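PDB 5Y6T: endo-1,4-beta-mannanase from Eisenia fetida, which probably hydrolyses internal beta-1,4-mannosidic linkages of mannan polysaccharides, as a GH5-family glycoside hydrolase linked to cold adaptation. Local coordinates for residues Asp98-Leu103 / Ser154-Leu159; Asn64-Trp69 / Asn109-Phe114; Thr94-Leu99 / Val147-Ala152; Phe38-Tyr43 / Gly88-Asn93. All blocks are in the same frame, centred on the assembly; numbering follows the deposited sequence. Where two conformers were deposited one is given.

Contact 1 (Asp98-Leu103 / Ser154-Leu159); sequences DLAQFL and SGKVAL
Lys156 lays its aliphatic chain against Leu103 and Ala100, joining helix 95-108 of the (beta/alpha)8 barrel of GH5 enzymes to the loop that leads into strand 159-163. The lysine and Leu103 side chains meet at a slant, with Lys156 CG 4.0 Å from Leu103 CD1. A bend at chi2 (-67°) then turns the chain toward Ala100, across the helix, bringing Lys156 CE to 3.9 Å from Ala100 CB. The ammonium group goes on to a salt bridge with Asp104, the residue after Leu103, so both the stem and the charge of the lysine are held by the same helix. A type I turn follows from Lys156 to Leu159, closed by Leu159 N to Lys156 O. Within it Ala158 faces the helix, its CB 3.6 Å from Leu103 O. A water donates to that carbonyl oxygen (2.9 Å from Leu103 O) and accepts from Ala158 N at 3.1 Å, so the backbones of helix and turn are linked through water. At the start of the strand, Leu159 meets the second branch of Leu103. An alanine in place of Leu103 would probably open a gap between the lysine stem and Leu159, since both methyl branches that fill it would be gone. On this last side Leu103 CD2 lies 3.8 Å from Leu159 CA and 4.1 Å from Leu159 CB.

Contact 2 (Asn64-Trp69 / Asn109-Phe114); sequences NSLRIW and NNVLVF
Leu66 has CG set between its backbone N and carbonyl carbon (chi1 70°), which spreads its two methyls toward Val111 and Val113. Both valines hold CG1 opposite their own N, and these are the methyls that meet the leucine. Strands 65-69 and 112-114 are parallel neighbours in the beta-barrel of the (beta/alpha)8 fold, their axes 4.8 Å apart and 24° from alignment. The Leu66 and Val111 side chains cross at about a right angle, Leu66 CD2 lying 3.9 Å from Val111 CG1, whereas Leu66 and Val113 lie side by side. Ile68 CG2 reaches the same Val113 CG1 at a slant, and Phe102 of helix 95-108 covers both Leu66 and Ile68. The register is fixed by four backbone bonds: Leu112 N to Asn64 O, Leu66 N to Leu112 O at 3.0 Å, Phe114 N to Leu66 O, and Ile68 N to Phe114 O at 2.9 Å. The opposite face of the sheet carries Ser65, Arg67, Leu112 and Phe114. There the guanidinium of Arg67 is gripped by Glu163, Glu297, Asn28 and Asn166, and Trp69 NE1 sits 3.4 Å above its plane, offset toward the rim. This cluster fits the inner wall of a GH5 barrel, probably near the active site. Ser65 OG donates to Asn64 OD1 at 2.9 Å. The Phe114 ring turns its edge to the first strand, with Leu66 O in the ring plane, 3.6 Å from Phe114 CD1.

Contact 3 (Thr94-Leu99 / Val147-Ala152); sequences TMTSDL and VPMVSA
Met149 sets its sulfur against both Met95 and Leu99, meeting them at the same distance: Met149 SD is 3.7 Å from Met95 SD and 3.7 Å from Leu99 CD1. Met149 crosses Met95 and Leu99 obliquely. It reaches that far because CG stands opposite its backbone N (chi1 176°) and the chain stays extended to the sulfur, bending only at the terminal methyl; Met95 is likewise extended to its sulfur, its methyl turned the opposite way. Nearer the surface, Thr96 uses both of its branches. Thr96 OG1 packs 3.7 Å from Met149 CB, a van der Waals approach to carbon, while Thr96 CG2 touches Ala152 CB at 3.8 Å. The two segments belong to adjacent outer helices of the (beta/alpha)8 barrel, 95-108 and 135-152. The axes of segments 95-99 and 147-152 come within 9.9 Å, with a crossing angle of -29°, a separation bridged chiefly by Met149, with Thr96 beside it. Deeper in, Met149 rests on Trp162 of strand 159-163 and Met95 on Val70 and His71 of strand 65-72, which places the sulfur pair against the barrel strands. The first turn of helix 95-108 is set by Thr94 and Asp98: Asp98 N binds Thr94 O at 2.7 Å, and Thr94 OG1 donates back to Asp98 OD2 at 2.7 Å from above the carboxylate plane. That buried carboxylate oxygen also takes the N-H of Gly39, and Thr94 OG1 takes that of Gly41.

Contact 4 (Phe38-Tyr43 / Gly88-Asn93); sequences FGNGQY and GTDAQN
Asn40 and Asp90 slide past one another in opposite directions, with the amide plane turned 66° from the carboxylate plane; Asp90 reaches the backbone of Asn40, and Asn40 that of Ala91 and Gln92. Asp90 OD2 accepts the N-H of Asn40 at 2.7 Å in a nearly straight bond (172°), although the donor stands well above the carboxylate plane. In return Asn40 OD1 lies 2.8 Å from Ala91 N, but the bent geometry makes this bond weak, as is the longer one to Gln92 N. A water ties Asn40 ND2 to Ala91 N. Gln92, extended beyond CG, lays its amide beside the Asn40 backbone, its NE2 3.4 Å from Asn40 C. The approach is tight at Gly39, where a beta carbon would come 3.0 Å from Asp90 CB. Asp90 is steadied from its own side by Thr89 OG1, which donates to Asp90 OD1 at 2.6 Å, and its two oxygens also accept the N-H groups of Thr94 and Met95 where helix 95-108 begins. With an alanine at Asp90 the N-H groups of Asn40, Thr94 and Met95 would probably lose the carboxylate they share, and the two loops could drift apart. A type I' turn (Gly39 to Gln42) thus docks on a type I turn (Asp90 to Asn93), joining two successive beta-alpha loops, each leading into its helix, at the strand C-terminal end of the (beta/alpha)8 barrel.

Contacts 1, 3 and 4 follow helix 95-108 from its body to the loop before it: contacts 1 and 3 share Asp98 and Leu99, their centres 9 Å apart, and contact 4 lies 10 Å from contact 3 by centres. Contact 2 lies in the barrel wall, 10 Å from contact 1 by centres, and is joined to it by a probable hydrogen bond from Val113 N to Ala158 O (2.8 Å). Although the centres of contacts 2 and 4 are 21 Å apart, Ile68 CD1 touches Phe38 CE2 at 3.6 Å. In contact 2 the Arg67 side chain is about 5 Å from a bound Tris molecule, probably from the crystallisation liquor, which may mark a pocket.

Contact 1 (Asp98-Leu103 / Ser154-Leu159)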
loop_
_atom_site.group_PDB
_atom_site.type_symbol
_atom_site.label_atom_id
_atom_site.label_comp_id
_atom_site.label_asym_id
_atom_site.label_seq_id
_atom_site.Cartn_x
_atom_site.Cartn_y
_atom_site.Cartn_z
ATOM N N ASP A 98 4.767 9.442 16.711
ATOM C CA ASP A 98 4.652 10.293 15.544
ATOM C C ASP A 98 3.443 9.850 14.711
ATOM O O ASP A 98 2.613 10.643 14.329
ATOM C CB ASP A 98 5.905 10.266 14.668
ATOM C CG ASP A 98 7.153 10.830 15.354
ATOM O OD1 ASP A 98 6.964 11.573 16.331
ATOM O OD2 ASP A 98 8.299 10.541 14.880
ATOM N N LEU A 99 3.382 8.548 14.396
ATOM C CA LEU A 99 2.239 8.042 13.659
ATOM C C LEU A 99 0.900 8.240 14.415
ATOM O O LEU A 99 -0.139 8.452 13.802
ATOM C CB LEU A 99 2.418 6.564 13.355
ATOM C CG LEU A 99 3.397 6.244 12.264
ATOM C CD1 LEU A 99 3.874 4.812 12.353
ATOM C CD2 LEU A 99 2.782 6.550 10.892
ATOM N N ALA A 100 0.948 8.076 15.740
ATOM C CA ALA A 100 -0.189 8.343 16.616
ATOM C C ALA A 100 -0.732 9.732 16.392
ATOM O O ALA A 100 -1.910 9.870 16.276
ATOM C CB ALA A 100 0.096 8.024 18.126
ATOM N N GLN A 101 0.130 10.735 16.417
ATOM C CA GLN A 101 -0.263 12.138 16.218
ATOM C C GLN A 101 -0.933 12.276 14.834
ATOM O O GLN A 101 -2.013 12.867 14.686
ATOM C CB GLN A 101 0.947 13.039 16.266
ATOM C CG GLN A 101 1.588 13.300 17.626
ATOM C CD GLN A 101 2.629 14.411 17.528
ATOM O OE1 GLN A 101 2.304 15.549 17.174
ATOM N NE2 GLN A 101 3.910 14.033 17.657
ATOM N N PHE A 102 -0.315 11.642 13.846
ATOM C CA PHE A 102 -0.800 11.733 12.445
ATOM C C PHE A 102 -2.210 11.100 12.348
ATOM O O PHE A 102 -3.148 11.698 11.839
ATOM C CB PHE A 102 0.197 11.026 11.540
ATOM C CG PHE A 102 -0.139 11.108 10.074
ATOM C CD1 PHE A 102 0.044 12.302 9.390
ATOM C CD2 PHE A 102 -0.469 9.976 9.375
ATOM C CE1 PHE A 102 -0.209 12.400 8.048
ATOM C CE2 PHE A 102 -0.694 10.045 8.018
ATOM C CZ PHE A 102 -0.540 11.250 7.333
ATOM N N LEU A 103 -2.363 9.949 12.986
ATOM C CA LEU A 103 -3.609 9.238 13.009
ATOM C C LEU A 103 -4.682 9.929 13.807
ATOM O O LEU A 103 -5.865 9.873 13.431
ATOM C CB LEU A 103 -3.426 7.809 13.535
ATOM C CG LEU A 103 -2.638 6.871 12.620
ATOM C CD1 LEU A 103 -2.104 5.678 13.317
ATOM C CD2 LEU A 103 -3.509 6.410 11.456
ATOM N N SER A 154 -3.240 -0.036 17.564
ATOM C CA SER A 154 -4.393 -0.918 17.244
ATOM C C SER A 154 -5.733 -0.383 17.633
ATOM O O SER A 154 -6.727 -0.974 17.291
ATOM C CB SER A 154 -4.213 -2.294 17.928
ATOM O OG SER A 154 -4.270 -2.200 19.348
ATOM N N GLY A 155 -5.742 0.723 18.373
ATOM C CA GLY A 155 -6.997 1.375 18.704
ATOM C C GLY A 155 -7.318 2.640 17.937
ATOM O O GLY A 155 -8.401 3.192 18.067
ATOM N N LYS A 156 -6.441 3.020 17.007
ATOM C CA LYS A 156 -6.619 4.265 16.280
ATOM C C LYS A 156 -7.664 4.006 15.172
ATOM O O LYS A 156 -7.462 3.240 14.236
ATOM C CB LYS A 156 -5.305 4.718 15.676
ATOM C CG LYS A 156 -4.234 5.029 16.684
ATOM C CD LYS A 156 -4.579 6.228 17.497
ATOM C CE LYS A 156 -3.485 6.504 18.513
ATOM N NZ LYS A 156 -3.862 7.655 19.399
ATOM N N VAL A 157 -8.779 4.694 15.265
ATOM C CA VAL A 157 -9.898 4.477 14.352
ATOM C C VAL A 157 -9.602 4.867 12.906
ATOM O O VAL A 157 -10.126 4.277 11.969
ATOM C CB VAL A 157 -11.144 5.204 14.875
ATOM C CG1 VAL A 157 -12.298 4.993 13.928
ATOM C CG2 VAL A 157 -11.505 4.537 16.209
ATOM N N ALA A 158 -8.737 5.848 12.729
ATOM C CA ALA A 158 -8.345 6.288 11.375
ATOM C C ALA A 158 -7.295 5.402 10.734
ATOM O O ALA A 158 -6.830 5.748 9.613
ATOM C CB ALA A 158 -7.829 7.711 11.397
ATOM N N LEU A 159 -6.842 4.337 11.408
ATOM C CA LEU A 159 -5.854 3.435 10.785
ATOM C C LEU A 159 -6.637 2.514 9.864
ATOM O O LEU A 159 -7.299 1.583 10.326
ATOM C CB LEU A 159 -5.109 2.652 11.819
ATOM C CG LEU A 159 -3.999 1.655 11.482
ATOM C CD1 LEU A 159 -3.343 1.955 10.152
ATOM C CD2 LEU A 159 -2.977 1.557 12.621
HETATM O O HOH W 1 -7.045 7.490 14.685
#

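Contact 2 (Asn64-Trp69 / Asn109-Phe114)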
loop_
_atom_site.group_PDB
_atom_site.type_symbol
_atom_site.label_atom_id
_atom_site.label_comp_id
_atom_site.label_asym_id
_atom_site.label_seq_id
_atom_site.Cartn_x
_atom_site.Cartn_y
_atom_site.Cartn_z
ATOM N N ASN A 64 -11.173 10.716 1.214
ATOM C CA ASN A 64 -11.392 10.081 2.515
ATOM C C ASN A 64 -10.279 9.206 3.000
ATOM O O ASN A 64 -10.464 8.475 3.967
ATOM C CB ASN A 64 -12.703 9.275 2.489
ATOM C CG ASN A 64 -12.685 8.118 1.491
ATOM O OD1 ASN A 64 -11.580 7.640 1.080
ATOM N ND2 ASN A 64 -13.873 7.714 1.025
ATOM N N SER A 65 -9.150 9.245 2.308
ATOM C CA SER A 65 -8.081 8.337 2.604
ATOM C C SER A 65 -6.794 8.812 2.020
ATOM O O SER A 65 -6.739 9.687 1.146
ATOM C CB SER A 65 -8.452 6.932 2.113
ATOM O OG SER A 65 -8.773 6.973 0.726
ATOM N N LEU A 66 -5.722 8.153 2.472
ATOM C CA LEU A 66 -4.391 8.434 2.012
ATOM C C LEU A 66 -3.475 7.243 2.214
ATOM O O LEU A 66 -3.687 6.441 3.108
ATOM C CB LEU A 66 -3.817 9.725 2.662
ATOM C CG LEU A 66 -3.460 9.716 4.135
ATOM C CD1 LEU A 66 -2.096 9.081 4.457
ATOM C CD2 LEU A 66 -3.600 11.087 4.684
ATOM N N ARG A 67 -2.426 7.181 1.417
ATOM C CA ARG A 67 -1.381 6.170 1.541
ATOM C C ARG A 67 -0.054 6.853 1.784
ATOM O O ARG A 67 0.325 7.756 1.058
ATOM C CB ARG A 67 -1.323 5.319 0.259
ATOM C CG ARG A 67 -0.290 4.186 0.245
ATOM C CD ARG A 67 -0.646 3.271 -0.937
ATOM N NE ARG A 67 0.304 2.182 -1.162
ATOM C CZ ARG A 67 1.261 2.193 -2.089
ATOM N NH1 ARG A 67 1.563 3.289 -2.811
ATOM N NH2 ARG A 67 1.989 1.083 -2.247
ATOM N N ILE A 68 0.653 6.421 2.803
ATOM C CA ILE A 68 1.887 7.068 3.223
ATOM C C ILE A 68 2.952 6.022 3.552
ATOM O O ILE A 68 2.674 4.908 4.067
ATOM C CB ILE A 68 1.646 7.976 4.460
ATOM C CG1 ILE A 68 2.913 8.829 4.718
ATOM C CG2 ILE A 68 1.184 7.203 5.704
ATOM C CD1 ILE A 68 2.620 10.093 5.500
ATOM N N TRP A 69 4.189 6.366 3.276
ATOM C CA TRP A 69 5.299 5.414 3.373
ATOM C C TRP A 69 6.198 5.752 4.541
ATOM O O TRP A 69 6.427 6.947 4.828
ATOM C CB TRP A 69 6.128 5.444 2.119
ATOM C CG TRP A 69 5.479 5.055 0.826
ATOM C CD1 TRP A 69 4.152 4.789 0.584
ATOM C CD2 TRP A 69 6.148 4.883 -0.416
ATOM N NE1 TRP A 69 3.962 4.511 -0.774
ATOM C CE2 TRP A 69 5.176 4.557 -1.393
ATOM C CE3 TRP A 69 7.483 5.009 -0.830
ATOM C CZ2 TRP A 69 5.511 4.334 -2.743
ATOM C CZ3 TRP A 69 7.797 4.770 -2.153
ATOM C CH2 TRP A 69 6.825 4.444 -3.094
ATOM N N ASN A 109 -10.331 14.492 11.033
ATOM C CA ASN A 109 -10.758 14.852 9.677
ATOM C C ASN A 109 -11.461 13.806 8.855
ATOM O O ASN A 109 -11.696 13.964 7.677
ATOM C CB ASN A 109 -9.504 15.362 8.993
ATOM C CG ASN A 109 -9.093 16.720 9.516
ATOM O OD1 ASN A 109 -9.605 17.716 9.039
ATOM N ND2 ASN A 109 -8.128 16.772 10.432
ATOM N N ASN A 110 -11.808 12.694 9.489
ATOM C CA ASN A 110 -12.482 11.589 8.838
ATOM C C ASN A 110 -11.749 11.003 7.611
ATOM O O ASN A 110 -12.352 10.788 6.550
ATOM C CB ASN A 110 -13.906 11.933 8.477
ATOM C CG ASN A 110 -14.747 12.206 9.713
ATOM O OD1 ASN A 110 -14.902 11.314 10.583
ATOM N ND2 ASN A 110 -15.306 13.420 9.794
ATOM N N VAL A 111 -10.444 10.891 7.759
ATOM C CA VAL A 111 -9.566 10.323 6.725
ATOM C C VAL A 111 -8.908 9.040 7.251
ATOM O O VAL A 111 -8.369 9.011 8.359
ATOM C CB VAL A 111 -8.473 11.333 6.386
ATOM C CG1 VAL A 111 -7.389 10.773 5.506
ATOM C CG2 VAL A 111 -9.090 12.575 5.775
ATOM N N LEU A 112 -9.039 7.974 6.454
ATOM C CA LEU A 112 -8.432 6.688 6.703
ATOM C C LEU A 112 -7.005 6.641 6.149
ATOM O O LEU A 112 -6.748 6.979 4.991
ATOM C CB LEU A 112 -9.275 5.601 6.052
ATOM C CG LEU A 112 -10.567 5.293 6.872
ATOM C CD1 LEU A 112 -11.607 4.521 6.061
ATOM C CD2 LEU A 112 -10.242 4.575 8.171
ATOM N N VAL A 113 -6.092 6.147 6.957
ATOM C CA VAL A 113 -4.657 6.125 6.662
ATOM C C VAL A 113 -4.190 4.702 6.385
ATOM O O VAL A 113 -4.460 3.793 7.168
ATOM C CB VAL A 113 -3.883 6.683 7.858
ATOM C CG1 VAL A 113 -2.381 6.599 7.675
ATOM C CG2 VAL A 113 -4.231 8.195 8.024
ATOM N N PHE A 114 -3.454 4.544 5.293
ATOM C CA PHE A 114 -2.828 3.288 4.921
ATOM C C PHE A 114 -1.334 3.468 4.966
ATOM O O PHE A 114 -0.790 4.334 4.278
ATOM C CB PHE A 114 -3.352 2.805 3.567
ATOM C CG PHE A 114 -4.847 2.500 3.597
ATOM C CD1 PHE A 114 -5.803 3.529 3.572
ATOM C CD2 PHE A 114 -5.297 1.217 3.783
ATOM C CE1 PHE A 114 -7.191 3.259 3.653
ATOM C CE2 PHE A 114 -6.663 0.953 3.859
ATOM C CZ PHE A 114 -7.597 1.979 3.851
#

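Contact 3 (Thr94-Leu99 / Val147-Ala152)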
loop_
_atom_site.group_PDB
_atom_site.type_symbol
_atom_site.label_atom_id
_atom_site.label_comp_id
_atom_site.label_asym_id
_atom_site.label_seq_id
_atom_site.Cartn_x
_atom_site.Cartn_y
_atom_site.Cartn_z
ATOM N N THR A 94 10.578 7.488 18.543
ATOM C CA THR A 94 9.404 8.372 18.287
ATOM C C THR A 94 8.394 7.904 17.226
ATOM O O THR A 94 7.303 8.474 17.123
ATOM C CB THR A 94 9.778 9.806 17.964
ATOM O OG1 THR A 94 10.251 9.953 16.634
ATOM C CG2 THR A 94 10.813 10.334 19.030
ATOM N N MET A 95 8.749 6.895 16.465
ATOM C CA MET A 95 7.903 6.528 15.340
ATOM C C MET A 95 6.470 6.302 15.753
ATOM O O MET A 95 5.539 6.740 15.114
ATOM C CB MET A 95 8.460 5.331 14.587
ATOM C CG MET A 95 7.645 5.032 13.324
ATOM S SD MET A 95 8.342 3.705 12.394
ATOM C CE MET A 95 9.793 4.581 11.718
ATOM N N THR A 96 6.265 5.469 16.756
ATOM C CA THR A 96 4.892 5.179 17.158
ATOM C C THR A 96 4.078 6.390 17.569
ATOM O O THR A 96 2.956 6.564 17.097
ATOM C CB THR A 96 4.884 4.104 18.283
ATOM O OG1 THR A 96 5.614 2.961 17.851
ATOM C CG2 THR A 96 3.518 3.719 18.609
ATOM N N SER A 97 4.653 7.241 18.420
ATOM C CA SER A 97 4.003 8.462 18.812
ATOM C C SER A 97 3.814 9.420 17.644
ATOM O O SER A 97 2.825 10.148 17.574
ATOM C CB SER A 97 4.728 9.134 20.032
ATOM O OG SER A 97 6.065 9.402 19.820
ATOM N N ASP A 98 4.767 9.442 16.711
ATOM C CA ASP A 98 4.652 10.293 15.544
ATOM C C ASP A 98 3.443 9.850 14.711
ATOM O O ASP A 98 2.613 10.643 14.329
ATOM C CB ASP A 98 5.905 10.266 14.668
ATOM C CG ASP A 98 7.153 10.830 15.354
ATOM O OD1 ASP A 98 6.964 11.573 16.331
ATOM O OD2 ASP A 98 8.299 10.541 14.880
ATOM N N LEU A 99 3.382 8.548 14.396
ATOM C CA LEU A 99 2.239 8.042 13.659
ATOM C C LEU A 99 0.900 8.240 14.415
ATOM O O LEU A 99 -0.139 8.452 13.802
ATOM C CB LEU A 99 2.418 6.564 13.355
ATOM C CG LEU A 99 3.397 6.244 12.264
ATOM C CD1 LEU A 99 3.874 4.812 12.353
ATOM C CD2 LEU A 99 2.782 6.550 10.892
ATOM N N VAL A 147 5.755 -5.386 15.824
ATOM C CA VAL A 147 4.695 -5.808 16.734
ATOM C C VAL A 147 4.395 -4.751 17.766
ATOM O O VAL A 147 3.221 -4.401 17.933
ATOM C CB VAL A 147 4.977 -7.202 17.350
ATOM C CG1 VAL A 147 4.103 -7.457 18.607
ATOM C CG2 VAL A 147 4.802 -8.328 16.286
ATOM N N PRO A 148 5.394 -4.197 18.432
ATOM C CA PRO A 148 5.068 -3.147 19.410
ATOM C C PRO A 148 4.348 -1.912 18.835
ATOM O O PRO A 148 3.378 -1.428 19.444
ATOM C CB PRO A 148 6.431 -2.740 19.949
ATOM C CG PRO A 148 7.227 -4.025 19.833
ATOM C CD PRO A 148 6.838 -4.540 18.466
ATOM N N MET A 149 4.801 -1.468 17.652
ATOM C CA MET A 149 4.151 -0.378 16.949
ATOM C C MET A 149 2.690 -0.685 16.573
ATOM O O MET A 149 1.777 0.096 16.804
ATOM C CB MET A 149 4.988 0.038 15.737
ATOM C CG MET A 149 4.333 1.081 14.905
ATOM S SD MET A 149 5.475 1.701 13.670
ATOM C CE MET A 149 5.888 0.208 12.833
ATOM N N VAL A 150 2.502 -1.833 15.954
ATOM C CA VAL A 150 1.200 -2.232 15.463
ATOM C C VAL A 150 0.238 -2.338 16.667
ATOM O O VAL A 150 -0.876 -1.916 16.591
ATOM C CB VAL A 150 1.310 -3.512 14.675
ATOM C CG1 VAL A 150 -0.084 -4.103 14.460
ATOM C CG2 VAL A 150 1.998 -3.268 13.325
ATOM N N SER A 151 0.700 -2.996 17.712
ATOM C CA SER A 151 -0.144 -3.171 18.930
ATOM C C SER A 151 -0.555 -1.830 19.543
ATOM O O SER A 151 -1.669 -1.565 19.908
ATOM C CB SER A 151 0.664 -4.016 19.969
ATOM O OG SER A 151 -0.130 -4.159 21.174
ATOM N N ALA A 152 0.407 -0.931 19.693
ATOM C CA ALA A 152 0.151 0.330 20.320
ATOM C C ALA A 152 -0.848 1.120 19.470
ATOM O O ALA A 152 -1.569 1.922 20.032
ATOM C CB ALA A 152 1.449 1.126 20.457
#

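Contact 4 (Phe38-Tyr43 / Gly88-Asn93)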
loop_
_atom_site.group_PDB
_atom_site.type_symbol
_atom_site.label_atom_id
_atom_site.label_comp_id
_atom_site.label_asym_id
_atom_site.label_seq_id
_atom_site.Cartn_x
_atom_site.Cartn_y
_atom_site.Cartn_z
ATOM N N PHE A 38 8.693 9.915 9.822
ATOM C CA PHE A 38 8.367 9.373 11.140
ATOM C C PHE A 38 9.591 8.786 11.807
ATOM O O PHE A 38 10.405 8.143 11.168
ATOM C CB PHE A 38 7.255 8.314 10.972
ATOM C CG PHE A 38 6.029 8.853 10.284
ATOM C CD1 PHE A 38 5.045 9.522 10.951
ATOM C CD2 PHE A 38 5.853 8.643 8.913
ATOM C CE1 PHE A 38 3.935 10.019 10.311
ATOM C CE2 PHE A 38 4.733 9.099 8.268
ATOM C CZ PHE A 38 3.763 9.788 8.930
ATOM N N GLY A 39 9.693 8.933 13.116
ATOM C CA GLY A 39 10.868 8.425 13.783
ATOM C C GLY A 39 11.967 9.509 13.897
ATOM O O GLY A 39 11.956 10.545 13.184
ATOM N N ASN A 40 12.868 9.261 14.825
ATOM C CA ASN A 40 14.061 10.138 15.064
ATOM C C ASN A 40 13.684 11.600 15.272
ATOM O O ASN A 40 14.429 12.508 14.903
ATOM C CB ASN A 40 15.108 9.901 14.002
ATOM C CG ASN A 40 15.651 8.479 14.051
ATOM O OD1 ASN A 40 15.789 7.898 15.142
ATOM N ND2 ASN A 40 16.009 7.930 12.891
ATOM N N GLY A 41 12.531 11.798 15.914
ATOM C CA GLY A 41 12.003 13.152 16.258
ATOM C C GLY A 41 11.689 14.065 15.074
ATOM O O GLY A 41 11.471 15.282 15.251
ATOM N N GLN A 42 11.521 13.482 13.869
ATOM C CA GLN A 42 11.322 14.234 12.669
ATOM C C GLN A 42 9.942 14.838 12.579
ATOM O O GLN A 42 9.756 15.884 12.014
ATOM C CB GLN A 42 11.657 13.377 11.431
ATOM C CG GLN A 42 13.123 13.058 11.367
ATOM C CD GLN A 42 14.023 14.294 11.488
ATOM O OE1 GLN A 42 14.018 15.144 10.598
ATOM N NE2 GLN A 42 14.762 14.382 12.584
ATOM N N TYR A 43 8.953 14.151 13.116
ATOM C CA TYR A 43 7.606 14.603 12.960
ATOM C C TYR A 43 7.440 15.903 13.755
ATOM O O TYR A 43 6.906 16.885 13.233
ATOM C CB TYR A 43 6.636 13.490 13.453
ATOM C CG TYR A 43 5.189 13.744 13.145
ATOM C CD1 TYR A 43 4.617 13.288 11.964
ATOM C CD2 TYR A 43 4.358 14.400 14.043
ATOM C CE1 TYR A 43 3.276 13.512 11.705
ATOM C CE2 TYR A 43 3.042 14.657 13.755
ATOM C CZ TYR A 43 2.489 14.148 12.591
ATOM O OH TYR A 43 1.146 14.399 12.281
ATOM N N GLY A 88 14.689 -1.411 17.329
ATOM C CA GLY A 88 13.517 -0.567 17.518
ATOM C C GLY A 88 13.090 0.040 16.229
ATOM O O GLY A 88 13.723 -0.187 15.192
ATOM N N THR A 89 11.976 0.770 16.274
ATOM C CA THR A 89 11.465 1.428 15.062
ATOM C C THR A 89 12.399 2.516 14.569
ATOM O O THR A 89 12.364 2.897 13.397
ATOM C CB THR A 89 10.089 2.084 15.352
ATOM O OG1 THR A 89 10.131 2.969 16.540
ATOM C CG2 THR A 89 9.076 1.055 15.624
ATOM N N ASP A 90 13.071 3.160 15.524
ATOM C CA ASP A 90 13.930 4.301 15.235
ATOM C C ASP A 90 14.797 4.565 16.446
ATOM O O ASP A 90 14.469 4.081 17.534
ATOM C CB ASP A 90 13.157 5.551 14.859
ATOM C CG ASP A 90 12.266 6.043 15.984
ATOM O OD1 ASP A 90 11.276 5.330 16.283
ATOM O OD2 ASP A 90 12.545 7.179 16.584
ATOM N N ALA A 91 15.897 5.297 16.247
ATOM C CA ALA A 91 16.851 5.560 17.364
ATOM C C ALA A 91 16.256 6.240 18.562
ATOM O O ALA A 91 16.724 6.009 19.659
ATOM C CB ALA A 91 18.092 6.356 16.913
ATOM N N GLN A 92 15.259 7.113 18.377
ATOM C CA GLN A 92 14.721 7.886 19.443
ATOM C C GLN A 92 13.387 7.347 19.960
ATOM O O GLN A 92 12.745 7.983 20.805
ATOM C CB GLN A 92 14.571 9.344 18.998
ATOM C CG GLN A 92 15.895 10.026 18.769
ATOM C CD GLN A 92 15.795 11.353 18.061
ATOM O OE1 GLN A 92 16.674 11.699 17.294
ATOM N NE2 GLN A 92 14.801 12.142 18.403
ATOM N N ASN A 93 12.950 6.217 19.400
ATOM C CA ASN A 93 11.660 5.603 19.686
ATOM C C ASN A 93 10.523 6.647 19.579
ATOM O O ASN A 93 9.548 6.630 20.362
ATOM C CB ASN A 93 11.681 4.896 21.046
ATOM C CG ASN A 93 10.454 4.028 21.280
ATOM O OD1 ASN A 93 9.931 3.396 20.336
ATOM N ND2 ASN A 93 9.928 4.058 22.517
HETATM O O HOH W 2 16.476 4.903 13.199
#